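Alanine dehydrogenase (Archaeoglobus fulgidus, PDB 1OMO) catalyses the reversible NAD-dependent oxidative deamination of L-alanine to pyruvate and ammonium, working as a homodimer. Local coordinates at residues Lys165-Cys170 / Ala177-Ala182; Thr193-Pro196 / Pro200-Lys203; Leu226-Leu231 / Asn251-Lys256; Asp239-Ala244 / Ile259-Val264. One frame throughout, in Å; residues are numbered along the deposited sequence.

Interaction 1: residues Lys165-Cys170 / Ala177-Ala182; sequences KFVSYC and ASVQPA
V167 puts both of its methyls against the backbone of the 177-182 segment. CG1 comes to 3.6 Å from the carbonyl O of A177, while CG2 settles over the next peptide, 3.5 Å from S178 C. The same CG2 also reaches V179, meeting that residue's CG2 at 3.7 Å. The split of the branches follows from chi1 (161°), which swings CG1 away from V167's own backbone N and keeps CG2 beside it, so one valine spans the strand from A177 to V179. One helical turn on, C170 CB makes the closer approach to A177 CB, 3.6 Å, with SG a little farther off. No hydrogen bond joins the two segments: this is apolar packing of a helix side on a strand.

Further out, polar groups fix the strand end and its edge. A177 N bonds the carboxylate of E171, and the backbone of S178 pairs with V153 and A155 of strand 152-156. V179 additionally rests on A163 and K164 from earlier in helix 160-172. On the helix, F166 packs between strand 152-156 and helix 135-147, touching V153, A155, A137 and L141.

The axes of helix and strand run antiparallel (170°) at 7.4 Å, as expected for the return of a beta-alpha-beta unit: strand 152-156, helix 160-172, then the outer strand 177-179 of the NAD-binding Rossmann domain.

Interaction 2: residues Thr193-Pro196 / Pro200-Lys203; sequences TTTP and PVVK. With NAD (nicotinamide-adenine-dinucleotide), chain D.
T195 and P196 cover one face of the NAD adenine; V201, on the same side, flanks its amino edge. T195 lays its methyl over the pyrimidine side, CG2 standing 3.5 Å from N3A of NAD, and its CB lies over the bond shared by the two rings. V201 CG2 lies obliquely beyond the amino edge, 3.5 Å from N6A of NAD, and P196 CD lies over C8A of NAD at 3.7 Å. This is the adenine-binding side of the Rossmann fold, to which the loop leaving strand 190-193 contributes.

Between the two segments the contacts are loose, with no hydrogen bond: a hydroxyl on a methyl, T195 OG1 to V201 CG2 at 4.2 Å, and deeper in, methyl on methyl, T193 CG2 to V202 CG2 at 4.1 Å. T195 can turn its methyl to the base because chi1 (79°) sets OG1 between its own backbone N and carbonyl carbon. I131 of strand 127-131 touches T193, T195, V201 and V202 alike. E225, a sodium ligand, accepts from T195 N and ties the loop to the metal site. Farther along the dinucleotide, P196 CA lies 3.4 Å from O3D of the nicotinamide ribose of NAD.

Interaction 3: residues Leu226-Leu231 / Asn251-Lys256; sequences LDVEIL and NVAVSK
The apolar contact converges on one methyl: A253 CB receives L231 CD1 at 3.7 Å and, more loosely, V228 CG2 at 4.2 Å. L231 and V228 lie three residues apart, on the same side of the short, weakly bonded helix 228-232, and both aim their side chains at helix 251-255. With only a methyl at A253, the backbones come close, V228 CA and A253 CA 6.5 Å apart. Behind the pair, L231 also rests on I287 of strand 285-289, V228 on V258, and A253 on I259.

The hydrogen bonds stay within each segment or go to neighbours. D227 is the N-cap of helix 228-232: its OD1 accepts from E229 N at 3.0 Å, nearly straight at 166°, though the N-H arrives from well above the carboxylate plane. Its other oxygen, OD2, accepts from A204 N. At the start of the second helix, N251 uses both ends of its amide, OD1 accepting from G222 N and ND2 donating to the carbonyls of G248 and K223.

These bonds, and one from L226 N to E249, connect the packing to ligand sites: K223 binds NAD, and E249 is a ligand of the bound sodium. The whole is helix-on-helix packing beside the parallel sheet of the Rossmann domain.

Interaction 4: residues Asp239-Ala244 / Ile259-Val264; sequences DDLEQA and IGVEDV
With chi1 at 180°, L241 carries its CG directly away from its own backbone N and extends the forked end to the 259-264 segment; V261, at -171°, does the same with its CG1. The two side chains meet at about a right angle, L241 CD2 touching V261 CG1 at 4.0 Å. The other prong of the fork, L241 CD1, approaches V264 CG2 at 4.3 Å, so the leucine straddles two valines that a tight turn has placed side by side. That turn is a type I beta turn from V261 to V264, closed by V264 N on V261 O at 3.1 Å.

Both segments belong to the crossover between two adjacent parallel strands of the Rossmann sheet. Strand 234-238 leads into helix 241-247, helix 251-255 follows, and the turn delivers the chain to strand 264-267 at the sheet's outer margin. V264 also packs on V238 of the adjacent strand 234-238, and I259 on I236.

The leucine is held at the first turn of its helix by the cap just before it. D240 OD2 accepts from Q243 N at 2.8 Å, through the lone pair that points away from the other carboxylate oxygen. A second tether comes from D239, whose OD1 takes the backbone N-H groups of T291 and G292. Q243 reaches the same two residues, with NE2 donating to the hydroxyl oxygen of T291 and the carbonyl of G292. On the neighbouring position of the helix, the E242 carboxylate forms a salt bridge with K245.

In the fold
All four contacts belong to the NAD-binding Rossmann domain and its eight-stranded parallel sheet. Interaction 1 lies at one outer strand, 177-179, and interaction 4 beside the other, 264-267, their centres about 32 Å apart. Interactions 1, 2 and 3 follow one another along the chain, whereas the segments of 3 and 4 alternate. Interaction 2, about 12 Å from interaction 3 between centres, touches it through V202 O and D227 N, 3.2 Å apart in a probable hydrogen bond. Interactions 3 and 4, about 11 Å apart between centres, meet where N251 CB packs 3.6 Å from A244 O. A continuous run of contacts therefore leads from the adenine pocket of interaction 2 toward the edge of the sheet at strand 264-267.

Interaction 1: residues Lys165-Cys170 / Ala177-Ala182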
loop_
_atom_site.group_PDB
_atom_site.type_symbol
_atom_site.label_atom_id
_atom_site.label_comp_id
_atom_site.label_asym_id
_atom_site.label_seq_id
_atom_site.Cartn_x
_atom_site.Cartn_y
_atom_site.Cartn_z
ATOM N N LYS A 165 -19.685 15.664 -28.025
ATOM C CA LYS A 165 -19.163 16.601 -27.057
ATOM C C LYS A 165 -17.643 16.746 -27.231
ATOM O O LYS A 165 -17.124 17.852 -27.236
ATOM C CB LYS A 165 -19.466 16.125 -25.639
ATOM C CG LYS A 165 -18.896 17.052 -24.578
ATOM C CD LYS A 165 -19.153 16.562 -23.160
ATOM C CE LYS A 165 -19.277 17.740 -22.209
ATOM N NZ LYS A 165 -19.092 17.277 -20.816
ATOM N N PHE A 166 -16.927 15.633 -27.373
ATOM C CA PHE A 166 -15.473 15.687 -27.527
ATOM C C PHE A 166 -15.171 16.457 -28.823
ATOM O O PHE A 166 -14.275 17.284 -28.878
ATOM C CB PHE A 166 -14.895 14.236 -27.534
ATOM C CG PHE A 166 -13.402 14.133 -27.846
ATOM C CD1 PHE A 166 -12.969 13.941 -29.159
ATOM C CD2 PHE A 166 -12.438 14.204 -26.828
ATOM C CE1 PHE A 166 -11.610 13.818 -29.464
ATOM C CE2 PHE A 166 -11.064 14.085 -27.125
ATOM C CZ PHE A 166 -10.653 13.892 -28.438
ATOM N N VAL A 167 -15.947 16.197 -29.859
ATOM C CA VAL A 167 -15.733 16.874 -31.124
ATOM C C VAL A 167 -15.942 18.380 -30.978
ATOM O O VAL A 167 -15.184 19.170 -31.505
ATOM C CB VAL A 167 -16.677 16.300 -32.191
ATOM C CG1 VAL A 167 -16.820 17.286 -33.368
ATOM C CG2 VAL A 167 -16.124 14.972 -32.689
ATOM N N SER A 168 -16.974 18.759 -30.242
ATOM C CA SER A 168 -17.289 20.162 -29.998
ATOM C C SER A 168 -16.174 20.831 -29.154
ATOM O O SER A 168 -15.856 22.028 -29.350
ATOM C CB SER A 168 -18.642 20.237 -29.271
ATOM O OG SER A 168 -19.152 21.550 -29.211
ATOM N N TYR A 169 -15.594 20.058 -28.222
ATOM C CA TYR A 169 -14.509 20.535 -27.346
ATOM C C TYR A 169 -13.291 20.893 -28.212
ATOM O O TYR A 169 -12.613 21.901 -27.993
ATOM C CB TYR A 169 -14.132 19.428 -26.335
ATOM C CG TYR A 169 -12.961 19.744 -25.395
ATOM C CD1 TYR A 169 -13.185 20.186 -24.083
ATOM C CD2 TYR A 169 -11.629 19.561 -25.802
ATOM C CE1 TYR A 169 -12.125 20.431 -23.214
ATOM C CE2 TYR A 169 -10.554 19.805 -24.922
ATOM C CZ TYR A 169 -10.814 20.236 -23.633
ATOM O OH TYR A 169 -9.783 20.443 -22.728
ATOM N N CYS A 170 -13.027 20.041 -29.198
ATOM C CA CYS A 170 -11.935 20.240 -30.134
ATOM C C CYS A 170 -12.171 21.519 -30.921
ATOM O O CYS A 170 -11.360 22.441 -30.883
ATOM C CB CYS A 170 -11.853 19.069 -31.121
ATOM S SG CYS A 170 -11.143 17.563 -30.459
ATOM N N ALA A 177 -12.362 18.744 -36.308
ATOM C CA ALA A 177 -12.751 17.432 -35.801
ATOM C C ALA A 177 -14.161 16.971 -36.209
ATOM O O ALA A 177 -15.025 17.784 -36.487
ATOM C CB ALA A 177 -12.613 17.423 -34.258
ATOM N N SER A 178 -14.382 15.658 -36.230
ATOM C CA SER A 178 -15.693 15.150 -36.605
ATOM C C SER A 178 -15.973 13.813 -35.952
ATOM O O SER A 178 -15.053 13.082 -35.610
ATOM C CB SER A 178 -15.794 14.984 -38.129
ATOM O OG SER A 178 -15.223 13.747 -38.570
ATOM N N VAL A 179 -17.250 13.503 -35.787
ATOM C CA VAL A 179 -17.667 12.223 -35.212
ATOM C C VAL A 179 -17.506 11.210 -36.349
ATOM O O VAL A 179 -17.758 11.544 -37.509
ATOM C CB VAL A 179 -19.134 12.279 -34.746
ATOM C CG1 VAL A 179 -19.583 10.891 -34.276
ATOM C CG2 VAL A 179 -19.284 13.301 -33.623
ATOM N N GLN A 180 -17.073 9.995 -36.024
ATOM C CA GLN A 180 -16.822 8.966 -37.031
ATOM C C GLN A 180 -16.994 7.566 -36.471
ATOM O O GLN A 180 -16.714 7.326 -35.313
ATOM C CB GLN A 180 -15.370 9.077 -37.531
ATOM C CG GLN A 180 -14.983 10.408 -38.202
ATOM C CD GLN A 180 -15.622 10.569 -39.557
ATOM O OE1 GLN A 180 -15.904 9.588 -40.217
ATOM N NE2 GLN A 180 -15.829 11.800 -39.984
ATOM N N PRO A 181 -17.387 6.611 -37.313
ATOM C CA PRO A 181 -17.597 5.205 -36.956
ATOM C C PRO A 181 -16.237 4.715 -36.544
ATOM O O PRO A 181 -15.260 5.368 -36.853
ATOM C CB PRO A 181 -18.018 4.553 -38.270
ATOM C CG PRO A 181 -18.482 5.714 -39.120
ATOM C CD PRO A 181 -17.525 6.814 -38.763
ATOM N N ALA A 182 -16.154 3.550 -35.910
ATOM C CA ALA A 182 -14.871 3.042 -35.439
ATOM C C ALA A 182 -13.857 2.737 -36.531
ATOM O O ALA A 182 -12.687 3.072 -36.406
ATOM C CB ALA A 182 -15.083 1.809 -34.565
#

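Interaction 2: residues Thr193-Pro196 / Pro200-Lys203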
loop_
_atom_site.group_PDB
_atom_site.type_symbol
_atom_site.label_atom_id
_atom_site.label_comp_id
_atom_site.label_asym_id
_atom_site.label_seq_id
_atom_site.Cartn_x
_atom_site.Cartn_y
_atom_site.Cartn_z
ATOM N N THR A 193 -6.750 4.585 -28.013
ATOM C CA THR A 193 -7.885 3.758 -27.583
ATOM C C THR A 193 -8.065 3.955 -26.080
ATOM O O THR A 193 -7.172 3.738 -25.302
ATOM C CB THR A 193 -7.684 2.285 -27.928
ATOM O OG1 THR A 193 -6.621 1.763 -27.152
ATOM C CG2 THR A 193 -7.359 2.123 -29.449
ATOM N N THR A 194 -9.257 4.338 -25.669
ATOM C CA THR A 194 -9.478 4.688 -24.289
ATOM C C THR A 194 -10.710 4.019 -23.653
ATOM O O THR A 194 -11.277 4.511 -22.667
ATOM C CB THR A 194 -9.550 6.236 -24.296
ATOM O OG1 THR A 194 -8.788 6.779 -23.223
ATOM C CG2 THR A 194 -10.903 6.710 -24.265
ATOM N N THR A 195 -11.111 2.873 -24.205
ATOM C CA THR A 195 -12.298 2.182 -23.710
ATOM C C THR A 195 -11.995 1.119 -22.666
ATOM O O THR A 195 -10.864 0.677 -22.531
ATOM C CB THR A 195 -13.070 1.484 -24.863
ATOM O OG1 THR A 195 -12.418 0.257 -25.201
ATOM C CG2 THR A 195 -13.099 2.367 -26.117
ATOM N N PRO A 196 -13.010 0.728 -21.888
ATOM C CA PRO A 196 -12.821 -0.306 -20.865
ATOM C C PRO A 196 -13.316 -1.633 -21.431
ATOM O O PRO A 196 -13.633 -2.544 -20.698
ATOM C CB PRO A 196 -13.705 0.165 -19.717
ATOM C CG PRO A 196 -14.883 0.797 -20.468
ATOM C CD PRO A 196 -14.190 1.564 -21.593
ATOM N N PRO A 200 -12.035 -6.978 -28.553
ATOM C CA PRO A 200 -11.487 -6.045 -29.547
ATOM C C PRO A 200 -12.454 -4.995 -30.061
ATOM O O PRO A 200 -13.584 -5.295 -30.434
ATOM C CB PRO A 200 -10.996 -6.971 -30.661
ATOM C CG PRO A 200 -10.592 -8.227 -29.886
ATOM C CD PRO A 200 -11.746 -8.379 -28.915
ATOM N N VAL A 201 -12.000 -3.750 -30.050
ATOM C CA VAL A 201 -12.792 -2.642 -30.556
ATOM C C VAL A 201 -12.154 -2.086 -31.844
ATOM O O VAL A 201 -12.742 -1.280 -32.553
ATOM C CB VAL A 201 -12.890 -1.521 -29.514
ATOM C CG1 VAL A 201 -13.254 -0.239 -30.212
ATOM C CG2 VAL A 201 -13.948 -1.878 -28.444
ATOM N N VAL A 202 -10.935 -2.511 -32.132
ATOM C CA VAL A 202 -10.239 -2.048 -33.321
ATOM C C VAL A 202 -9.792 -3.269 -34.107
ATOM O O VAL A 202 -9.153 -4.168 -33.555
ATOM C CB VAL A 202 -8.985 -1.176 -32.961
ATOM C CG1 VAL A 202 -8.169 -0.845 -34.223
ATOM C CG2 VAL A 202 -9.436 0.091 -32.302
ATOM N N LYS A 203 -10.129 -3.296 -35.388
ATOM C CA LYS A 203 -9.744 -4.419 -36.244
ATOM C C LYS A 203 -8.387 -4.202 -36.877
ATOM O O LYS A 203 -8.048 -3.085 -37.233
ATOM C CB LYS A 203 -10.799 -4.636 -37.337
ATOM C CG LYS A 203 -12.036 -5.340 -36.823
ATOM C CD LYS A 203 -13.163 -5.513 -37.869
ATOM C CE LYS A 203 -14.234 -6.457 -37.285
ATOM N NZ LYS A 203 -15.572 -6.499 -37.971
HETATM P PA NAD D . -15.130 6.841 -19.021
HETATM O O1A NAD D . -16.185 5.871 -18.639
HETATM O O2A NAD D . -15.375 8.337 -18.781
HETATM O O5B NAD D . -14.523 6.763 -20.556
HETATM C C5B NAD D . -14.666 5.547 -21.404
HETATM C C4B NAD D . -15.474 5.972 -22.658
HETATM O O4B NAD D . -15.517 4.713 -23.464
HETATM C C3B NAD D . -17.027 6.313 -22.457
HETATM O O3B NAD D . -17.351 7.648 -23.014
HETATM C C2B NAD D . -17.802 5.162 -23.142
HETATM O O2B NAD D . -19.072 5.393 -23.633
HETATM C C1B NAD D . -16.733 4.684 -24.173
HETATM N N9A NAD D . -16.855 3.302 -24.535
HETATM C C8A NAD D . -17.158 2.175 -23.798
HETATM N N7A NAD D . -17.150 1.067 -24.508
HETATM C C5A NAD D . -16.844 1.390 -25.758
HETATM C C6A NAD D . -16.678 0.584 -26.968
HETATM N N6A NAD D . -16.861 -0.711 -26.967
HETATM N N1A NAD D . -16.334 1.303 -28.100
HETATM C C2A NAD D . -16.153 2.645 -28.125
HETATM N N3A NAD D . -16.309 3.462 -26.983
HETATM C C4A NAD D . -16.637 2.785 -25.820
HETATM O O3 NAD D . -13.590 6.562 -18.451
HETATM P PN NAD D . -12.100 7.374 -18.543
HETATM O O1N NAD D . -12.253 8.488 -19.546
HETATM O O2N NAD D . -11.590 7.612 -17.136
HETATM O O5D NAD D . -11.230 6.124 -19.265
HETATM C C5D NAD D . -11.597 4.771 -18.551
HETATM C C4D NAD D . -10.723 3.642 -18.990
HETATM O O4D NAD D . -9.270 4.074 -18.752
HETATM C C3D NAD D . -10.871 2.322 -18.169
HETATM O O3D NAD D . -10.469 1.163 -18.923
HETATM C C2D NAD D . -9.943 2.629 -16.989
HETATM O O2D NAD D . -9.777 1.581 -16.092
HETATM C C1D NAD D . -8.646 3.152 -17.770
HETATM N N1N NAD D . -7.665 4.071 -17.094
HETATM C C2N NAD D . -6.285 3.611 -17.243
HETATM C C3N NAD D . -5.303 4.562 -16.784
HETATM C C7N NAD D . -3.755 4.030 -16.943
HETATM O O7N NAD D . -2.874 4.528 -16.186
HETATM N N7N NAD D . -3.493 3.085 -17.902
HETATM C C4N NAD D . -5.554 5.846 -16.244
HETATM C C5N NAD D . -6.970 6.170 -16.161
HETATM C C6N NAD D . -7.993 5.305 -16.581
#

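Interaction 3: residues Leu226-Leu231 / Asn251-Lys256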
loop_
_atom_site.group_PDB
_atom_site.type_symbol
_atom_site.label_atom_id
_atom_site.label_comp_id
_atom_site.label_asym_id
_atom_site.label_seq_id
_atom_site.Cartn_x
_atom_site.Cartn_y
_atom_site.Cartn_z
ATOM N N LEU A 226 -7.537 -4.235 -28.505
ATOM C CA LEU A 226 -7.001 -4.456 -29.831
ATOM C C LEU A 226 -7.040 -5.861 -30.343
ATOM O O LEU A 226 -6.768 -6.804 -29.607
ATOM C CB LEU A 226 -5.547 -3.972 -29.881
ATOM C CG LEU A 226 -5.241 -2.539 -30.352
ATOM C CD1 LEU A 226 -6.214 -1.554 -29.789
ATOM C CD2 LEU A 226 -3.820 -2.177 -29.982
ATOM N N ASP A 227 -7.399 -5.959 -31.625
ATOM C CA ASP A 227 -7.411 -7.204 -32.382
ATOM C C ASP A 227 -6.013 -7.689 -32.088
ATOM O O ASP A 227 -5.072 -6.946 -32.271
ATOM C CB ASP A 227 -7.505 -6.900 -33.904
ATOM C CG ASP A 227 -7.583 -8.171 -34.790
ATOM O OD1 ASP A 227 -7.166 -9.262 -34.358
ATOM O OD2 ASP A 227 -8.053 -8.071 -35.943
ATOM N N VAL A 228 -5.863 -8.923 -31.647
ATOM C CA VAL A 228 -4.539 -9.436 -31.360
ATOM C C VAL A 228 -3.626 -9.409 -32.599
ATOM O O VAL A 228 -2.404 -9.302 -32.468
ATOM C CB VAL A 228 -4.641 -10.849 -30.778
ATOM C CG1 VAL A 228 -3.299 -11.462 -30.677
ATOM C CG2 VAL A 228 -5.238 -10.778 -29.373
ATOM N N GLU A 229 -4.193 -9.479 -33.805
ATOM C CA GLU A 229 -3.353 -9.462 -35.013
ATOM C C GLU A 229 -2.577 -8.142 -35.138
ATOM O O GLU A 229 -1.579 -8.075 -35.854
ATOM C CB GLU A 229 -4.200 -9.670 -36.284
ATOM C CG GLU A 229 -4.771 -11.097 -36.489
ATOM C CD GLU A 229 -3.696 -12.163 -36.750
ATOM O OE1 GLU A 229 -2.732 -11.870 -37.481
ATOM O OE2 GLU A 229 -3.823 -13.305 -36.251
ATOM N N ILE A 230 -3.056 -7.087 -34.480
ATOM C CA ILE A 230 -2.357 -5.802 -34.513
ATOM C C ILE A 230 -1.096 -5.976 -33.672
ATOM O O ILE A 230 -0.032 -5.512 -34.049
ATOM C CB ILE A 230 -3.210 -4.653 -33.874
ATOM C CG1 ILE A 230 -4.508 -4.467 -34.652
ATOM C CG2 ILE A 230 -2.442 -3.352 -33.853
ATOM C CD1 ILE A 230 -5.500 -3.485 -33.992
ATOM N N LEU A 231 -1.219 -6.666 -32.540
ATOM C CA LEU A 231 -0.086 -6.886 -31.644
ATOM C C LEU A 231 1.047 -7.637 -32.330
ATOM O O LEU A 231 2.219 -7.249 -32.220
ATOM C CB LEU A 231 -0.528 -7.637 -30.372
ATOM C CG LEU A 231 -1.518 -6.928 -29.434
ATOM C CD1 LEU A 231 -1.771 -7.793 -28.160
ATOM C CD2 LEU A 231 -0.959 -5.562 -29.063
ATOM N N ASN A 251 -2.389 -8.133 -21.969
ATOM C CA ASN A 251 -2.620 -9.257 -21.029
ATOM C C ASN A 251 -3.298 -10.523 -21.579
ATOM O O ASN A 251 -2.776 -11.620 -21.382
ATOM C CB ASN A 251 -3.283 -8.752 -19.715
ATOM C CG ASN A 251 -4.795 -8.637 -19.789
ATOM O OD1 ASN A 251 -5.531 -9.606 -19.534
ATOM N ND2 ASN A 251 -5.275 -7.437 -20.103
ATOM N N VAL A 252 -4.405 -10.374 -22.303
ATOM C CA VAL A 252 -5.141 -11.516 -22.892
ATOM C C VAL A 252 -4.255 -12.280 -23.881
ATOM O O VAL A 252 -4.162 -13.517 -23.848
ATOM C CB VAL A 252 -6.463 -11.023 -23.619
ATOM C CG1 VAL A 252 -7.238 -12.200 -24.239
ATOM C CG2 VAL A 252 -7.359 -10.317 -22.622
ATOM N N ALA A 253 -3.564 -11.540 -24.743
ATOM C CA ALA A 253 -2.689 -12.146 -25.721
ATOM C C ALA A 253 -1.603 -12.977 -25.077
ATOM O O ALA A 253 -1.352 -14.113 -25.498
ATOM C CB ALA A 253 -2.066 -11.082 -26.591
ATOM N N VAL A 254 -0.948 -12.413 -24.065
ATOM C CA VAL A 254 0.131 -13.122 -23.366
ATOM C C VAL A 254 -0.440 -14.342 -22.643
ATOM O O VAL A 254 0.107 -15.438 -22.727
ATOM C CB VAL A 254 0.857 -12.179 -22.346
ATOM C CG1 VAL A 254 1.691 -12.984 -21.377
ATOM C CG2 VAL A 254 1.744 -11.171 -23.096
ATOM N N SER A 255 -1.550 -14.143 -21.946
ATOM C CA SER A 255 -2.202 -15.228 -21.221
ATOM C C SER A 255 -2.672 -16.381 -22.114
ATOM O O SER A 255 -2.603 -17.539 -21.717
ATOM C CB SER A 255 -3.400 -14.691 -20.441
ATOM O OG SER A 255 -2.979 -13.965 -19.306
ATOM N N LYS A 256 -3.172 -16.069 -23.306
ATOM C CA LYS A 256 -3.644 -17.111 -24.201
ATOM C C LYS A 256 -2.515 -17.625 -25.084
ATOM O O LYS A 256 -2.716 -18.466 -25.966
ATOM C CB LYS A 256 -4.815 -16.608 -25.036
ATOM C CG LYS A 256 -6.065 -16.343 -24.211
ATOM C CD LYS A 256 -7.311 -16.424 -25.090
ATOM C CE LYS A 256 -8.472 -15.629 -24.544
ATOM N NZ LYS A 256 -9.084 -14.812 -25.633
#

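Interaction 4: residues Asp239-Ala244 / Ile259-Val264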
loop_
_atom_site.group_PDB
_atom_site.type_symbol
_atom_site.label_atom_id
_atom_site.label_comp_id
_atom_site.label_asym_id
_atom_site.label_seq_id
_atom_site.Cartn_x
_atom_site.Cartn_y
_atom_site.Cartn_z
ATOM N N ASP A 239 4.634 0.103 -20.504
ATOM C CA ASP A 239 4.734 0.933 -19.332
ATOM C C ASP A 239 5.717 0.293 -18.364
ATOM O O ASP A 239 6.719 0.853 -17.936
ATOM C CB ASP A 239 3.384 0.884 -18.628
ATOM C CG ASP A 239 2.934 2.194 -18.298
ATOM O OD1 ASP A 239 1.848 2.333 -17.737
ATOM O OD2 ASP A 239 3.710 3.114 -18.631
ATOM N N ASP A 240 5.329 -0.905 -17.979
ATOM C CA ASP A 240 6.039 -1.695 -17.030
ATOM C C ASP A 240 5.758 -3.060 -17.547
ATOM O O ASP A 240 4.604 -3.424 -17.751
ATOM C CB ASP A 240 5.396 -1.512 -15.670
ATOM C CG ASP A 240 5.966 -2.437 -14.649
ATOM O OD1 ASP A 240 6.925 -2.031 -13.971
ATOM O OD2 ASP A 240 5.484 -3.587 -14.538
ATOM N N LEU A 241 6.795 -3.823 -17.795
ATOM C CA LEU A 241 6.577 -5.140 -18.333
ATOM C C LEU A 241 5.593 -5.989 -17.519
ATOM O O LEU A 241 4.610 -6.506 -18.073
ATOM C CB LEU A 241 7.908 -5.875 -18.487
ATOM C CG LEU A 241 7.740 -7.285 -19.048
ATOM C CD1 LEU A 241 6.957 -7.254 -20.361
ATOM C CD2 LEU A 241 9.128 -7.915 -19.237
ATOM N N GLU A 242 5.821 -6.128 -16.216
ATOM C CA GLU A 242 4.933 -6.974 -15.426
ATOM C C GLU A 242 3.484 -6.494 -15.298
ATOM O O GLU A 242 2.559 -7.307 -15.297
ATOM C CB GLU A 242 5.542 -7.244 -14.055
ATOM C CG GLU A 242 5.370 -8.720 -13.630
ATOM C CD GLU A 242 6.047 -9.749 -14.564
ATOM O OE1 GLU A 242 5.646 -10.934 -14.511
ATOM O OE2 GLU A 242 6.969 -9.394 -15.340
ATOM N N GLN A 243 3.270 -5.185 -15.216
ATOM C CA GLN A 243 1.901 -4.685 -15.132
ATOM C C GLN A 243 1.173 -4.847 -16.477
ATOM O O GLN A 243 -0.055 -5.010 -16.509
ATOM C CB GLN A 243 1.876 -3.215 -14.721
ATOM C CG GLN A 243 2.578 -2.931 -13.403
ATOM C CD GLN A 243 2.332 -1.521 -12.912
ATOM O OE1 GLN A 243 2.778 -1.174 -11.847
ATOM N NE2 GLN A 243 1.603 -0.705 -13.690
ATOM N N ALA A 244 1.909 -4.801 -17.582
ATOM C CA ALA A 244 1.267 -4.951 -18.887
ATOM C C ALA A 244 0.800 -6.405 -18.986
ATOM O O ALA A 244 -0.374 -6.659 -19.311
ATOM C CB ALA A 244 2.239 -4.600 -20.025
ATOM N N ILE A 259 1.205 -13.967 -28.091
ATOM C CA ILE A 259 2.518 -13.354 -28.178
ATOM C C ILE A 259 3.306 -13.645 -26.909
ATOM O O ILE A 259 2.735 -13.945 -25.852
ATOM C CB ILE A 259 2.446 -11.831 -28.373
ATOM C CG1 ILE A 259 1.570 -11.218 -27.290
ATOM C CG2 ILE A 259 1.969 -11.507 -29.765
ATOM C CD1 ILE A 259 1.729 -9.745 -27.193
ATOM N N GLY A 260 4.624 -13.572 -27.012
ATOM C CA GLY A 260 5.452 -13.824 -25.853
ATOM C C GLY A 260 6.152 -12.558 -25.411
ATOM O O GLY A 260 5.777 -11.453 -25.811
ATOM N N VAL A 261 7.180 -12.714 -24.583
ATOM C CA VAL A 261 7.916 -11.557 -24.095
ATOM C C VAL A 261 8.909 -11.049 -25.121
ATOM O O VAL A 261 9.360 -9.912 -25.046
ATOM C CB VAL A 261 8.679 -11.846 -22.801
ATOM C CG1 VAL A 261 9.226 -10.529 -22.253
ATOM C CG2 VAL A 261 7.765 -12.519 -21.777
ATOM N N GLU A 262 9.282 -11.890 -26.067
ATOM C CA GLU A 262 10.188 -11.404 -27.071
ATOM C C GLU A 262 9.384 -10.458 -27.946
ATOM O O GLU A 262 9.932 -9.584 -28.627
ATOM C CB GLU A 262 10.771 -12.558 -27.868
ATOM C CG GLU A 262 12.181 -12.890 -27.379
ATOM C CD GLU A 262 12.870 -13.912 -28.250
ATOM O OE1 GLU A 262 12.410 -15.065 -28.222
ATOM O OE2 GLU A 262 13.854 -13.572 -28.960
ATOM N N ASP A 263 8.068 -10.599 -27.886
ATOM C CA ASP A 263 7.217 -9.744 -28.668
ATOM C C ASP A 263 7.118 -8.336 -28.085
ATOM O O ASP A 263 6.505 -7.445 -28.687
ATOM C CB ASP A 263 5.832 -10.375 -28.801
ATOM C CG ASP A 263 5.869 -11.686 -29.577
ATOM O OD1 ASP A 263 5.821 -12.763 -28.949
ATOM O OD2 ASP A 263 5.968 -11.630 -30.825
ATOM N N VAL A 264 7.695 -8.121 -26.917
ATOM C CA VAL A 264 7.653 -6.781 -26.353
ATOM C C VAL A 264 9.018 -6.195 -26.651
ATOM O O VAL A 264 10.050 -6.763 -26.281
ATOM C CB VAL A 264 7.400 -6.766 -24.829
ATOM C CG1 VAL A 264 7.545 -5.353 -24.305
ATOM C CG2 VAL A 264 6.004 -7.251 -24.526
#